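Local coordinates for protein L-ornithine N(5)-monooxygenase (Pseudomonas aeruginosa, PDB 3S5W) that catalyses the FAD- and NADPH-dependent N5-hydroxylation of L-ornithine, the first step in making hydroxamate siderophores such as pyoverdin, at residues Pro40-Leu45 with Val61-Lys66; Gly68-His73 with Ser144-Glu149; Ser99-Val104 with Ser138-Gln143. One frame throughout, in Å; residues are numbered along the deposited sequence.

Interactions 1 and 2 lie in the part of the fold that holds FAD, and both touch the cofactor. Interaction 1 joins helix 40-56 to strand 61-65. Interaction 2, about 10 Å away centre to centre, joins the loop segment 68-73 to strand 144-146, which pairs in parallel with 61-65, and to the start of strand 148-158. Interaction 3 is about 12 Å from interaction 1 and 16 Å from interaction 2. Along the chain, interaction 1 closes first, and interaction 3 is nested inside the long connection that interaction 2 closes. Segment 138-143 runs directly into 144-149, and its last residue already pairs with strand 61-65. Interaction 3 packs the turn before helix 103-109 against the loop leading into strand 144-146.

Interaction 1: Pro40-Leu45 with Val61-Lys66. With FAD (flavin-adenine dinucleotide), chain C.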
loop_
_atom_site.group_PDB
_atom_site.type_symbol
_atom_site.label_atom_id
_atom_site.label_comp_id
_atom_site.label_asym_id
_atom_site.label_seq_id
_atom_site.Cartn_x
_atom_site.Cartn_y
_atom_site.Cartn_z
ATOM N N PRO A 40 8.336 -0.395 -3.018
ATOM C CA PRO A 40 8.767 -1.777 -3.172
ATOM C C PRO A 40 8.571 -2.371 -4.564
ATOM O O PRO A 40 9.454 -3.072 -5.037
ATOM C CB PRO A 40 7.928 -2.534 -2.116
ATOM C CG PRO A 40 7.721 -1.498 -1.011
ATOM C CD PRO A 40 7.713 -0.132 -1.704
ATOM N N SER A 41 7.447 -2.087 -5.232
ATOM C CA SER A 41 7.229 -2.680 -6.557
ATOM C C SER A 41 8.349 -2.290 -7.534
ATOM O O SER A 41 8.900 -3.127 -8.237
ATOM C CB SER A 41 5.869 -2.274 -7.132
ATOM O OG SER A 41 4.845 -2.987 -6.483
ATOM N N ASN A 42 8.650 -1.001 -7.594
ATOM C CA ASN A 42 9.636 -0.548 -8.558
ATOM C C ASN A 42 11.067 -0.715 -8.090
ATOM O O ASN A 42 11.954 -0.871 -8.914
ATOM C CB ASN A 42 9.327 0.865 -9.043
ATOM C CG ASN A 42 8.201 0.887 -10.086
ATOM O OD1 ASN A 42 7.795 -0.154 -10.621
ATOM N ND2 ASN A 42 7.725 2.075 -10.399
ATOM N N ILE A 43 11.292 -0.728 -6.778
ATOM C CA ILE A 43 12.626 -1.075 -6.262
ATOM C C ILE A 43 12.921 -2.536 -6.655
ATOM O O ILE A 43 14.000 -2.841 -7.155
ATOM C CB ILE A 43 12.739 -0.891 -4.717
ATOM C CG1 ILE A 43 12.473 0.560 -4.305
ATOM C CG2 ILE A 43 14.113 -1.282 -4.263
ATOM C CD1 ILE A 43 12.211 0.807 -2.802
ATOM N N ALA A 44 11.965 -3.443 -6.415
ATOM C CA ALA A 44 12.160 -4.844 -6.804
ATOM C C ALA A 44 12.434 -4.974 -8.313
ATOM O O ALA A 44 13.253 -5.810 -8.762
ATOM C CB ALA A 44 10.917 -5.693 -6.425
ATOM N N LEU A 45 11.701 -4.193 -9.092
ATOM C CA LEU A 45 11.934 -4.144 -10.534
ATOM C C LEU A 45 13.358 -3.636 -10.921
ATOM O O LEU A 45 13.999 -4.238 -11.789
ATOM C CB LEU A 45 10.852 -3.312 -11.217
ATOM C CG LEU A 45 10.978 -3.155 -12.747
ATOM C CD1 LEU A 45 10.923 -4.534 -13.419
ATOM C CD2 LEU A 45 9.803 -2.305 -13.190
ATOM N N VAL A 61 17.201 3.738 -17.506
ATOM C CA VAL A 61 15.998 3.656 -16.654
ATOM C C VAL A 61 15.927 4.766 -15.587
ATOM O O VAL A 61 16.936 5.116 -14.983
ATOM C CB VAL A 61 15.865 2.216 -16.009
ATOM C CG1 VAL A 61 14.628 2.098 -15.167
ATOM C CG2 VAL A 61 15.841 1.129 -17.088
ATOM N N LEU A 62 14.732 5.313 -15.377
ATOM C CA LEU A 62 14.460 6.239 -14.270
ATOM C C LEU A 62 13.203 5.846 -13.491
ATOM O O LEU A 62 12.190 5.464 -14.083
ATOM C CB LEU A 62 14.253 7.677 -14.756
ATOM C CG LEU A 62 15.414 8.487 -15.339
ATOM C CD1 LEU A 62 14.871 9.864 -15.731
ATOM C CD2 LEU A 62 16.530 8.633 -14.344
ATOM N N PHE A 63 13.264 5.994 -12.171
ATOM C CA PHE A 63 12.062 5.842 -11.351
ATOM C C PHE A 63 11.830 7.116 -10.605
ATOM O O PHE A 63 12.707 7.551 -9.879
ATOM C CB PHE A 63 12.223 4.674 -10.370
ATOM C CG PHE A 63 12.418 3.361 -11.046
ATOM C CD1 PHE A 63 11.311 2.617 -11.498
ATOM C CD2 PHE A 63 13.706 2.866 -11.261
ATOM C CE1 PHE A 63 11.504 1.412 -12.152
ATOM C CE2 PHE A 63 13.892 1.651 -11.887
ATOM C CZ PHE A 63 12.800 0.927 -12.342
ATOM N N LEU A 64 10.660 7.715 -10.787
ATOM C CA LEU A 64 10.324 8.996 -10.169
ATOM C C LEU A 64 9.425 8.807 -8.961
ATOM O O LEU A 64 8.428 8.080 -9.047
ATOM C CB LEU A 64 9.613 9.919 -11.180
ATOM C CG LEU A 64 10.195 10.110 -12.595
ATOM C CD1 LEU A 64 9.451 11.245 -13.324
ATOM C CD2 LEU A 64 11.692 10.330 -12.630
ATOM N N ASP A 65 9.774 9.421 -7.838
ATOM C CA ASP A 65 8.925 9.338 -6.672
ATOM C C ASP A 65 8.670 10.710 -6.113
ATOM O O ASP A 65 9.597 11.491 -5.913
ATOM C CB ASP A 65 9.520 8.416 -5.586
ATOM C CG ASP A 65 8.458 7.922 -4.595
ATOM O OD1 ASP A 65 7.994 8.719 -3.739
ATOM O OD2 ASP A 65 8.067 6.735 -4.678
ATOM N N LYS A 66 7.410 10.968 -5.827
ATOM C CA LYS A 66 6.985 12.251 -5.294
ATOM C C LYS A 66 7.537 12.572 -3.908
ATOM O O LYS A 66 7.586 13.737 -3.536
ATOM C CB LYS A 66 5.466 12.420 -5.361
ATOM C CG LYS A 66 4.663 11.533 -4.425
ATOM C CD LYS A 66 3.155 11.775 -4.610
ATOM C CE LYS A 66 2.355 10.976 -3.587
ATOM N NZ LYS A 66 0.893 11.259 -3.726
HETATM P PA FAD C . 3.806 1.922 -2.576
HETATM O O1A FAD C . 2.521 2.515 -2.135
HETATM O O2A FAD C . 4.676 1.327 -1.456
HETATM O O5B FAD C . 4.695 3.045 -3.344
HETATM C C5B FAD C . 4.074 3.893 -4.281
HETATM C C4B FAD C . 5.050 5.044 -4.460
HETATM O O4B FAD C . 4.551 5.860 -5.484
HETATM C C3B FAD C . 5.106 5.906 -3.203
HETATM O O3B FAD C . 6.434 5.970 -2.723
HETATM C C2B FAD C . 4.589 7.278 -3.655
HETATM O O2B FAD C . 5.364 8.350 -3.130
HETATM C C1B FAD C . 4.792 7.216 -5.139
HETATM N N9A FAD C . 3.839 7.973 -5.943
HETATM C C8A FAD C . 2.449 7.931 -5.900
HETATM N N7A FAD C . 1.983 8.748 -6.891
HETATM C C5A FAD C . 3.052 9.265 -7.554
HETATM C C6A FAD C . 3.151 10.142 -8.634
HETATM N N6A FAD C . 2.069 10.443 -9.370
HETATM N N1A FAD C . 4.423 10.497 -9.080
HETATM C C2A FAD C . 5.575 10.000 -8.505
HETATM N N3A FAD C . 5.479 9.124 -7.429
HETATM C C4A FAD C . 4.230 8.774 -6.971
HETATM N N1 FAD C . 2.217 -5.428 2.457
HETATM C C2 FAD C . 2.819 -6.568 2.974
HETATM O O2 FAD C . 3.084 -7.509 2.244
HETATM N N3 FAD C . 3.124 -6.657 4.316
HETATM C C4 FAD C . 2.859 -5.621 5.177
HETATM O O4 FAD C . 3.194 -5.727 6.369
HETATM C C4X FAD C . 2.235 -4.467 4.665
HETATM N N5 FAD C . 1.935 -3.409 5.512
HETATM C C5X FAD C . 1.310 -2.280 5.010
HETATM C C6 FAD C . 1.011 -1.219 5.878
HETATM C C7 FAD C . 0.384 -0.074 5.406
HETATM C C7M FAD C . 0.086 1.021 6.399
HETATM C C8 FAD C . 0.029 0.000 4.064
HETATM C C8M FAD C . -0.648 1.209 3.483
HETATM C C9 FAD C . 0.321 -1.044 3.193
HETATM C C9A FAD C . 0.982 -2.193 3.649
HETATM N N10 FAD C . 1.282 -3.257 2.789
HETATM C C10 FAD C . 1.890 -4.395 3.309
HETATM C "C1'" FAD C . 0.903 -3.248 1.340
HETATM C "C2'" FAD C . 1.752 -2.303 0.464
HETATM O "O2'" FAD C . 0.876 -1.964 -0.616
HETATM C "C3'" FAD C . 2.973 -3.045 -0.058
HETATM O "O3'" FAD C . 3.789 -3.560 1.014
HETATM C "C4'" FAD C . 3.881 -2.125 -0.912
HETATM O "O4'" FAD C . 4.113 -0.910 -0.208
HETATM C "C5'" FAD C . 3.371 -1.872 -2.355
HETATM O "O5'" FAD C . 4.455 -1.339 -3.091
HETATM P P FAD C . 4.263 -0.330 -4.342
HETATM O O1P FAD C . 5.658 0.112 -4.710
HETATM O O2P FAD C . 3.455 -1.065 -5.377
HETATM O O3P FAD C . 3.423 0.877 -3.722
#
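F63 rises from its strand into helix 40-56 and meets it through N42 and L45. The N42 side chain crosses the ring obliquely, its amide plane turned 45° from that of the phenyl group, and the closest approach is CB of N42 to CD1 of F63 at 3.6 Å. The backbone O of N42 lies over one ring face, displaced toward the rim. L45 takes the edge instead, its CD2 standing 4.2 Å from CE1 of F63, near the ring plane. N42 spends its polar end away from the ring: ND2 donates to G37 O and OD1 is bonded to S187 OG, which fixes the amide's rotation in a buried site. This packing closes the beta-alpha-beta unit 30-36, 40-56, 61-65 of a Rossmann-type dinucleotide-binding fold, and both segments that meet here also bind FAD. At the start of the helix, S41 N donates to O1P of FAD (2.9 Å) while S41 OG gives its proton to O2P of FAD at 2.6 Å. On the other segment, the D65 carboxylate takes both ribose hydroxyls, FAD O2B on OD1 and FAD O3B on OD2, each at 2.7 Å; CG anti to the backbone N (chi1 -160°) carries it there.

Interaction 2: Gly68-His73 with Ser144-Glu149; sequences GDYRWH and SRYGEE. With FAD (flavin-adenine dinucleotide), chain C; PO4 (phosphate ion), chain D.
Apolar packing of Y70 on Y146 and a close backbone approach of G68 to G147 join a cofactor-binding loop to the end region of strand 144-146 and the turn after it, with no hydrogen bond between the two segments. The contact sits beside the FAD of the Rossmann-type fold, where the loop that follows strand 61-65 runs past strand 144-146 and the turn into strand 148-158. The two glycines bring the backbones together, their CA atoms only 4.0 Å apart; G147 has a positive phi of 66°, a conformation that suits glycine, and pairs through its backbone with Q67. Next to them, the Y146 ring reaches toward the loop and sets CE1 3.5 Å from CB of Y70, meeting it obliquely. The Y70 ring itself heads away from Y146, since its CG lies anti to the backbone N (chi1 177°), and presents an edge to the adenosine ribose, with CE2 3.6 Å from FAD O3B.

Further along the loop, the cofactor is held directly. W72 NE1 donates to FAD O4' at 2.8 Å, and H73 NE2 shares a longer hydrogen bond with that same hydroxyl, so two rings grip one ribityl oxygen. The H73 ring also has the flavin methyl C8M over the centre of one face, and its CD2 rests on a face of the W72 indole.

On the strand side, R145 reaches a phosphate ion, probably acquired from the crystallisation liquor, that R179 also binds. Its chain bends at chi2 (-75°), and the guanidinium meets the ion edge-on in its own plane: NE donates to O4 of the phosphate at 2.7 Å and NH2 to O1 of the phosphate at 2.8 Å. The remaining nitrogen, NH1, is bonded to E142 O and also to S144 O at 2.9 Å, reaching the latter from above its carbonyl plane.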
loop_
_atom_site.group_PDB
_atom_site.type_symbol
_atom_site.label_atom_id
_atom_site.label_comp_id
_atom_site.label_asym_id
_atom_site.label_seq_id
_atom_site.Cartn_x
_atom_site.Cartn_y
_atom_site.Cartn_z
ATOM N N GLY A 68 10.102 13.517 -1.149
ATOM C CA GLY A 68 11.412 14.192 -1.145
ATOM C C GLY A 68 12.437 13.374 -0.391
ATOM O O GLY A 68 13.623 13.341 -0.742
ATOM N N ASP A 69 11.965 12.710 0.658
ATOM C CA ASP A 69 12.787 11.862 1.493
ATOM C C ASP A 69 11.964 10.582 1.669
ATOM O O ASP A 69 10.945 10.609 2.357
ATOM C CB ASP A 69 12.985 12.541 2.856
ATOM C CG ASP A 69 13.880 11.738 3.778
ATOM O OD1 ASP A 69 14.691 10.910 3.301
ATOM O OD2 ASP A 69 13.772 11.943 4.996
ATOM N N TYR A 70 12.374 9.505 0.992
ATOM C CA TYR A 70 11.536 8.286 0.895
ATOM C C TYR A 70 11.294 7.577 2.235
ATOM O O TYR A 70 12.234 7.251 2.963
ATOM C CB TYR A 70 12.114 7.281 -0.112
ATOM C CG TYR A 70 11.262 6.027 -0.127
ATOM C CD1 TYR A 70 11.618 4.911 0.638
ATOM C CD2 TYR A 70 10.045 5.992 -0.836
ATOM C CE1 TYR A 70 10.812 3.779 0.669
ATOM C CE2 TYR A 70 9.237 4.849 -0.828
ATOM C CZ TYR A 70 9.619 3.759 -0.054
ATOM O OH TYR A 70 8.802 2.661 -0.027
ATOM N N ARG A 71 10.021 7.337 2.544
ATOM C CA ARG A 71 9.642 6.441 3.634
ATOM C C ARG A 71 8.530 5.517 3.136
ATOM O O ARG A 71 7.731 5.894 2.280
ATOM C CB ARG A 71 9.178 7.215 4.869
ATOM C CG ARG A 71 10.267 8.079 5.545
ATOM C CD ARG A 71 9.779 8.660 6.878
ATOM N NE ARG A 71 8.711 9.638 6.662
ATOM C CZ ARG A 71 7.763 9.943 7.552
ATOM N NH1 ARG A 71 7.722 9.351 8.737
ATOM N NH2 ARG A 71 6.847 10.834 7.250
ATOM N N TRP A 72 8.515 4.298 3.662
ATOM C CA TRP A 72 7.512 3.294 3.294
ATOM C C TRP A 72 6.312 3.514 4.216
ATOM O O TRP A 72 6.342 3.086 5.373
ATOM C CB TRP A 72 8.123 1.900 3.456
ATOM C CG TRP A 72 7.189 0.740 3.117
ATOM C CD1 TRP A 72 6.489 0.552 1.954
ATOM C CD2 TRP A 72 6.906 -0.402 3.950
ATOM N NE1 TRP A 72 5.754 -0.630 2.025
ATOM C CE2 TRP A 72 5.997 -1.228 3.238
ATOM C CE3 TRP A 72 7.314 -0.789 5.237
ATOM C CZ2 TRP A 72 5.502 -2.429 3.765
ATOM C CZ3 TRP A 72 6.806 -1.976 5.774
ATOM C CH2 TRP A 72 5.925 -2.789 5.036
ATOM N N HIS A 73 5.283 4.212 3.710
ATOM C CA HIS A 73 4.088 4.603 4.492
ATOM C C HIS A 73 4.495 5.229 5.808
ATOM O O HIS A 73 4.083 4.777 6.907
ATOM C CB HIS A 73 3.145 3.384 4.714
ATOM C CG HIS A 73 2.907 2.609 3.464
ATOM N ND1 HIS A 73 2.214 3.135 2.398
ATOM C CD2 HIS A 73 3.308 1.376 3.082
ATOM C CE1 HIS A 73 2.201 2.261 1.408
ATOM N NE2 HIS A 73 2.862 1.186 1.795
ATOM N N SER A 144 17.104 6.724 -9.601
ATOM C CA SER A 144 15.954 7.281 -8.902
ATOM C C SER A 144 15.929 8.808 -8.996
ATOM O O SER A 144 16.980 9.440 -9.039
ATOM C CB SER A 144 15.967 6.827 -7.446
ATOM O OG SER A 144 17.102 7.356 -6.789
ATOM N N ARG A 145 14.733 9.386 -9.043
ATOM C CA ARG A 145 14.559 10.824 -8.911
ATOM C C ARG A 145 13.510 11.073 -7.862
ATOM O O ARG A 145 12.323 10.891 -8.133
ATOM C CB ARG A 145 14.131 11.449 -10.251
ATOM C CG ARG A 145 15.125 11.202 -11.389
ATOM C CD ARG A 145 16.367 12.092 -11.239
ATOM N NE ARG A 145 17.266 11.911 -12.371
ATOM C CZ ARG A 145 18.251 11.008 -12.450
ATOM N NH1 ARG A 145 18.509 10.158 -11.447
ATOM N NH2 ARG A 145 18.993 10.952 -13.555
ATOM N N TYR A 146 13.938 11.494 -6.677
ATOM C CA TYR A 146 13.001 11.877 -5.607
ATOM C C TYR A 146 12.497 13.304 -5.701
ATOM O O TYR A 146 13.103 14.136 -6.393
ATOM C CB TYR A 146 13.612 11.631 -4.240
ATOM C CG TYR A 146 13.878 10.160 -3.986
ATOM C CD1 TYR A 146 12.811 9.271 -3.705
ATOM C CD2 TYR A 146 15.176 9.650 -4.051
ATOM C CE1 TYR A 146 13.052 7.906 -3.477
ATOM C CE2 TYR A 146 15.432 8.277 -3.818
ATOM C CZ TYR A 146 14.369 7.422 -3.537
ATOM O OH TYR A 146 14.640 6.103 -3.306
ATOM N N GLY A 147 11.390 13.575 -5.009
ATOM C CA GLY A 147 10.707 14.868 -5.050
ATOM C C GLY A 147 10.093 15.228 -6.409
ATOM O O GLY A 147 10.008 16.406 -6.747
ATOM N N GLU A 148 9.688 14.228 -7.190
ATOM C CA GLU A 148 9.087 14.445 -8.498
ATOM C C GLU A 148 7.767 13.705 -8.583
ATOM O O GLU A 148 7.746 12.461 -8.539
ATOM C CB GLU A 148 10.005 13.936 -9.603
ATOM C CG GLU A 148 11.299 14.742 -9.786
ATOM C CD GLU A 148 11.858 14.631 -11.193
ATOM O OE1 GLU A 148 11.058 14.481 -12.142
ATOM O OE2 GLU A 148 13.094 14.683 -11.356
ATOM N N GLU A 149 6.684 14.469 -8.699
ATOM C CA GLU A 149 5.349 13.911 -8.887
ATOM C C GLU A 149 5.026 13.861 -10.375
ATOM O O GLU A 149 5.059 14.913 -11.044
ATOM C CB GLU A 149 4.313 14.749 -8.136
ATOM C CG GLU A 149 2.876 14.248 -8.310
ATOM C CD GLU A 149 1.840 15.076 -7.584
ATOM O OE1 GLU A 149 2.175 16.134 -7.014
ATOM O OE2 GLU A 149 0.661 14.671 -7.600
HETATM P PA FAD C . 3.806 1.922 -2.576
HETATM O O1A FAD C . 2.521 2.515 -2.135
HETATM O O2A FAD C . 4.676 1.327 -1.456
HETATM O O5B FAD C . 4.695 3.045 -3.344
HETATM C C5B FAD C . 4.074 3.893 -4.281
HETATM C C4B FAD C . 5.050 5.044 -4.460
HETATM O O4B FAD C . 4.551 5.860 -5.484
HETATM C C3B FAD C . 5.106 5.906 -3.203
HETATM O O3B FAD C . 6.434 5.970 -2.723
HETATM C C2B FAD C . 4.589 7.278 -3.655
HETATM O O2B FAD C . 5.364 8.350 -3.130
HETATM C C1B FAD C . 4.792 7.216 -5.139
HETATM N N9A FAD C . 3.839 7.973 -5.943
HETATM C C8A FAD C . 2.449 7.931 -5.900
HETATM N N7A FAD C . 1.983 8.748 -6.891
HETATM C C5A FAD C . 3.052 9.265 -7.554
HETATM C C6A FAD C . 3.151 10.142 -8.634
HETATM N N6A FAD C . 2.069 10.443 -9.370
HETATM N N1A FAD C . 4.423 10.497 -9.080
HETATM C C2A FAD C . 5.575 10.000 -8.505
HETATM N N3A FAD C . 5.479 9.124 -7.429
HETATM C C4A FAD C . 4.230 8.774 -6.971
HETATM N N1 FAD C . 2.217 -5.428 2.457
HETATM C C2 FAD C . 2.819 -6.568 2.974
HETATM O O2 FAD C . 3.084 -7.509 2.244
HETATM N N3 FAD C . 3.124 -6.657 4.316
HETATM C C4 FAD C . 2.859 -5.621 5.177
HETATM O O4 FAD C . 3.194 -5.727 6.369
HETATM C C4X FAD C . 2.235 -4.467 4.665
HETATM N N5 FAD C . 1.935 -3.409 5.512
HETATM C C5X FAD C . 1.310 -2.280 5.010
HETATM C C6 FAD C . 1.011 -1.219 5.878
HETATM C C7 FAD C . 0.384 -0.074 5.406
HETATM C C7M FAD C . 0.086 1.021 6.399
HETATM C C8 FAD C . 0.029 0.000 4.064
HETATM C C8M FAD C . -0.648 1.209 3.483
HETATM C C9 FAD C . 0.321 -1.044 3.193
HETATM C C9A FAD C . 0.982 -2.193 3.649
HETATM N N10 FAD C . 1.282 -3.257 2.789
HETATM C C10 FAD C . 1.890 -4.395 3.309
HETATM C "C1'" FAD C . 0.903 -3.248 1.340
HETATM C "C2'" FAD C . 1.752 -2.303 0.464
HETATM O "O2'" FAD C . 0.876 -1.964 -0.616
HETATM C "C3'" FAD C . 2.973 -3.045 -0.058
HETATM O "O3'" FAD C . 3.789 -3.560 1.014
HETATM C "C4'" FAD C . 3.881 -2.125 -0.912
HETATM O "O4'" FAD C . 4.113 -0.910 -0.208
HETATM C "C5'" FAD C . 3.371 -1.872 -2.355
HETATM O "O5'" FAD C . 4.455 -1.339 -3.091
HETATM P P FAD C . 4.263 -0.330 -4.342
HETATM O O1P FAD C . 5.658 0.112 -4.710
HETATM O O2P FAD C . 3.455 -1.065 -5.377
HETATM O O3P FAD C . 3.423 0.877 -3.722
HETATM P P PO4 D . 17.428 13.678 -15.614
HETATM O O1 PO4 D . 18.275 12.436 -15.776
HETATM O O2 PO4 D . 16.278 13.560 -16.589
HETATM O O3 PO4 D . 18.288 14.890 -15.911
HETATM O O4 PO4 D . 16.903 13.841 -14.200
#

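Interaction 3: Ser99-Val104 with Ser138-Gln143; sequences SPYSFV and SHFQEQ
The phenolic OH of Y101 is hydrogen-bonded to Q50 NE2 of helix 40-56, with CB of H139 packed 3.7 Å from that oxygen. The buried tyrosine thus has Q50 as a polar partner. Y101, H139 and F140 make an aromatic cluster that ties the turn preceding helix 103-109 to the loop between helix 126-137 and strand 144-146.

Within the cluster the two loop rings use different parts of the tyrosine. Toward H139, Y101 offers an edge, and the pair is T-shaped (edge-to-face), with planes at 67° and CE1 of Y101 3.6 Å from CG of H139, over the imidazole face but displaced toward its rim. ND1 of H139 is hydrogen-bonded to W135 O, while the W135 indole meets the same imidazole edge-to-face. F140 and Y101 approach each other from opposite directions, and F140 places CE1 over one face of Y101, also toward the rim, with the two planes inclined at 52°. F140 further touches A46 and I47 of helix 40-56, so the cluster borders that helix as well. On the other face of the Y101 ring, P100 CG lies 4.1 Å above the plane, over the centre.

The tyrosine is presented by a type I turn from S99 to S102. S102 sits at the N-cap of helix 103-109, its OG bonded to N105 N. S99 completes an ST turn, its OG accepting from Y101 N at 3.1 Å with an N-H...O angle of 164°.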
loop_
_atom_site.group_PDB
_atom_site.type_symbol
_atom_site.label_atom_id
_atom_site.label_comp_id
_atom_site.label_asym_id
_atom_site.label_seq_id
_atom_site.Cartn_x
_atom_site.Cartn_y
_atom_site.Cartn_z
ATOM N N SER A 99 21.003 -12.789 -3.798
ATOM C CA SER A 99 21.068 -11.340 -4.043
ATOM C C SER A 99 21.660 -10.589 -2.854
ATOM O O SER A 99 21.372 -10.937 -1.693
ATOM C CB SER A 99 19.666 -10.793 -4.365
ATOM O OG SER A 99 19.718 -9.386 -4.451
ATOM N N PRO A 100 22.485 -9.550 -3.117
ATOM C CA PRO A 100 22.975 -8.745 -2.004
ATOM C C PRO A 100 21.876 -7.876 -1.362
ATOM O O PRO A 100 22.108 -7.253 -0.326
ATOM C CB PRO A 100 24.066 -7.870 -2.653
ATOM C CG PRO A 100 23.689 -7.807 -4.097
ATOM C CD PRO A 100 23.058 -9.113 -4.417
ATOM N N TYR A 101 20.681 -7.886 -1.950
ATOM C CA TYR A 101 19.576 -7.077 -1.423
ATOM C C TYR A 101 18.577 -7.860 -0.575
ATOM O O TYR A 101 17.504 -7.348 -0.332
ATOM C CB TYR A 101 18.826 -6.347 -2.577
ATOM C CG TYR A 101 19.802 -5.559 -3.419
ATOM C CD1 TYR A 101 20.576 -4.555 -2.862
ATOM C CD2 TYR A 101 19.978 -5.872 -4.772
ATOM C CE1 TYR A 101 21.517 -3.835 -3.656
ATOM C CE2 TYR A 101 20.879 -5.173 -5.564
ATOM C CZ TYR A 101 21.634 -4.162 -5.005
ATOM O OH TYR A 101 22.508 -3.492 -5.812
ATOM N N SER A 102 18.928 -9.077 -0.146
ATOM C CA SER A 102 18.041 -9.832 0.749
ATOM C C SER A 102 17.976 -9.140 2.114
ATOM O O SER A 102 18.893 -8.389 2.514
ATOM C CB SER A 102 18.521 -11.276 0.907
ATOM O OG SER A 102 19.745 -11.315 1.629
ATOM N N PHE A 103 16.889 -9.375 2.838
ATOM C CA PHE A 103 16.805 -8.840 4.177
ATOM C C PHE A 103 17.943 -9.427 5.046
ATOM O O PHE A 103 18.501 -8.728 5.890
ATOM C CB PHE A 103 15.416 -9.118 4.776
ATOM C CG PHE A 103 15.166 -8.415 6.073
ATOM C CD1 PHE A 103 14.747 -7.066 6.097
ATOM C CD2 PHE A 103 15.294 -9.109 7.289
ATOM C CE1 PHE A 103 14.501 -6.419 7.315
ATOM C CE2 PHE A 103 15.031 -8.467 8.513
ATOM C CZ PHE A 103 14.629 -7.120 8.526
ATOM N N VAL A 104 18.301 -10.683 4.824
ATOM C CA VAL A 104 19.391 -11.281 5.632
ATOM C C VAL A 104 20.712 -10.550 5.349
ATOM O O VAL A 104 21.470 -10.243 6.266
ATOM C CB VAL A 104 19.471 -12.801 5.467
ATOM C CG1 VAL A 104 20.653 -13.406 6.254
ATOM C CG2 VAL A 104 18.178 -13.442 5.925
ATOM N N SER A 138 18.959 3.082 -1.940
ATOM C CA SER A 138 20.213 3.846 -1.973
ATOM C C SER A 138 21.293 3.231 -2.882
ATOM O O SER A 138 22.322 3.869 -3.115
ATOM C CB SER A 138 20.790 4.053 -0.556
ATOM O OG SER A 138 21.493 2.886 -0.154
ATOM N N HIS A 139 21.084 2.006 -3.383
ATOM C CA HIS A 139 21.973 1.425 -4.410
ATOM C C HIS A 139 21.563 1.784 -5.839
ATOM O O HIS A 139 22.215 1.353 -6.800
ATOM C CB HIS A 139 22.063 -0.101 -4.277
ATOM C CG HIS A 139 22.739 -0.547 -3.024
ATOM N ND1 HIS A 139 22.102 -0.560 -1.802
ATOM C CD2 HIS A 139 24.008 -0.970 -2.799
ATOM C CE1 HIS A 139 22.952 -0.968 -0.875
ATOM N NE2 HIS A 139 24.111 -1.234 -1.456
ATOM N N PHE A 140 20.487 2.569 -5.978
ATOM C CA PHE A 140 19.909 2.879 -7.306
ATOM C C PHE A 140 19.777 4.387 -7.536
ATOM O O PHE A 140 18.891 4.851 -8.267
ATOM C CB PHE A 140 18.575 2.122 -7.521
ATOM C CG PHE A 140 18.752 0.651 -7.526
ATOM C CD1 PHE A 140 18.723 -0.069 -6.330
ATOM C CD2 PHE A 140 19.015 -0.022 -8.712
ATOM C CE1 PHE A 140 18.963 -1.452 -6.316
ATOM C CE2 PHE A 140 19.243 -1.395 -8.703
ATOM C CZ PHE A 140 19.203 -2.105 -7.506
ATOM N N GLN A 141 20.680 5.131 -6.896
ATOM C CA GLN A 141 20.717 6.588 -6.941
ATOM C C GLN A 141 20.830 7.150 -8.360
ATOM O O GLN A 141 20.275 8.212 -8.636
ATOM C CB GLN A 141 21.830 7.124 -6.057
ATOM C CG GLN A 141 21.491 7.093 -4.561
ATOM C CD GLN A 141 22.684 7.444 -3.665
ATOM O OE1 GLN A 141 23.042 6.687 -2.753
ATOM N NE2 GLN A 141 23.296 8.597 -3.918
ATOM N N GLU A 142 21.512 6.436 -9.250
ATOM C CA GLU A 142 21.610 6.869 -10.654
ATOM C C GLU A 142 20.291 6.744 -11.399
ATOM O O GLU A 142 20.058 7.463 -12.378
ATOM C CB GLU A 142 22.722 6.137 -11.409
ATOM C CG GLU A 142 24.125 6.686 -11.075
ATOM C CD GLU A 142 25.242 6.051 -11.900
ATOM O OE1 GLU A 142 25.120 4.858 -12.278
ATOM O OE2 GLU A 142 26.256 6.749 -12.154
ATOM N N GLN A 143 19.421 5.861 -10.908
ATOM C CA GLN A 143 18.132 5.624 -11.532
ATOM C C GLN A 143 16.952 6.288 -10.834
ATOM O O GLN A 143 15.890 6.407 -11.410
ATOM C CB GLN A 143 17.882 4.128 -11.694
ATOM C CG GLN A 143 18.872 3.478 -12.656
ATOM C CD GLN A 143 18.684 2.008 -12.820
ATOM O OE1 GLN A 143 18.142 1.322 -11.944
ATOM N NE2 GLN A 143 19.139 1.492 -13.959
#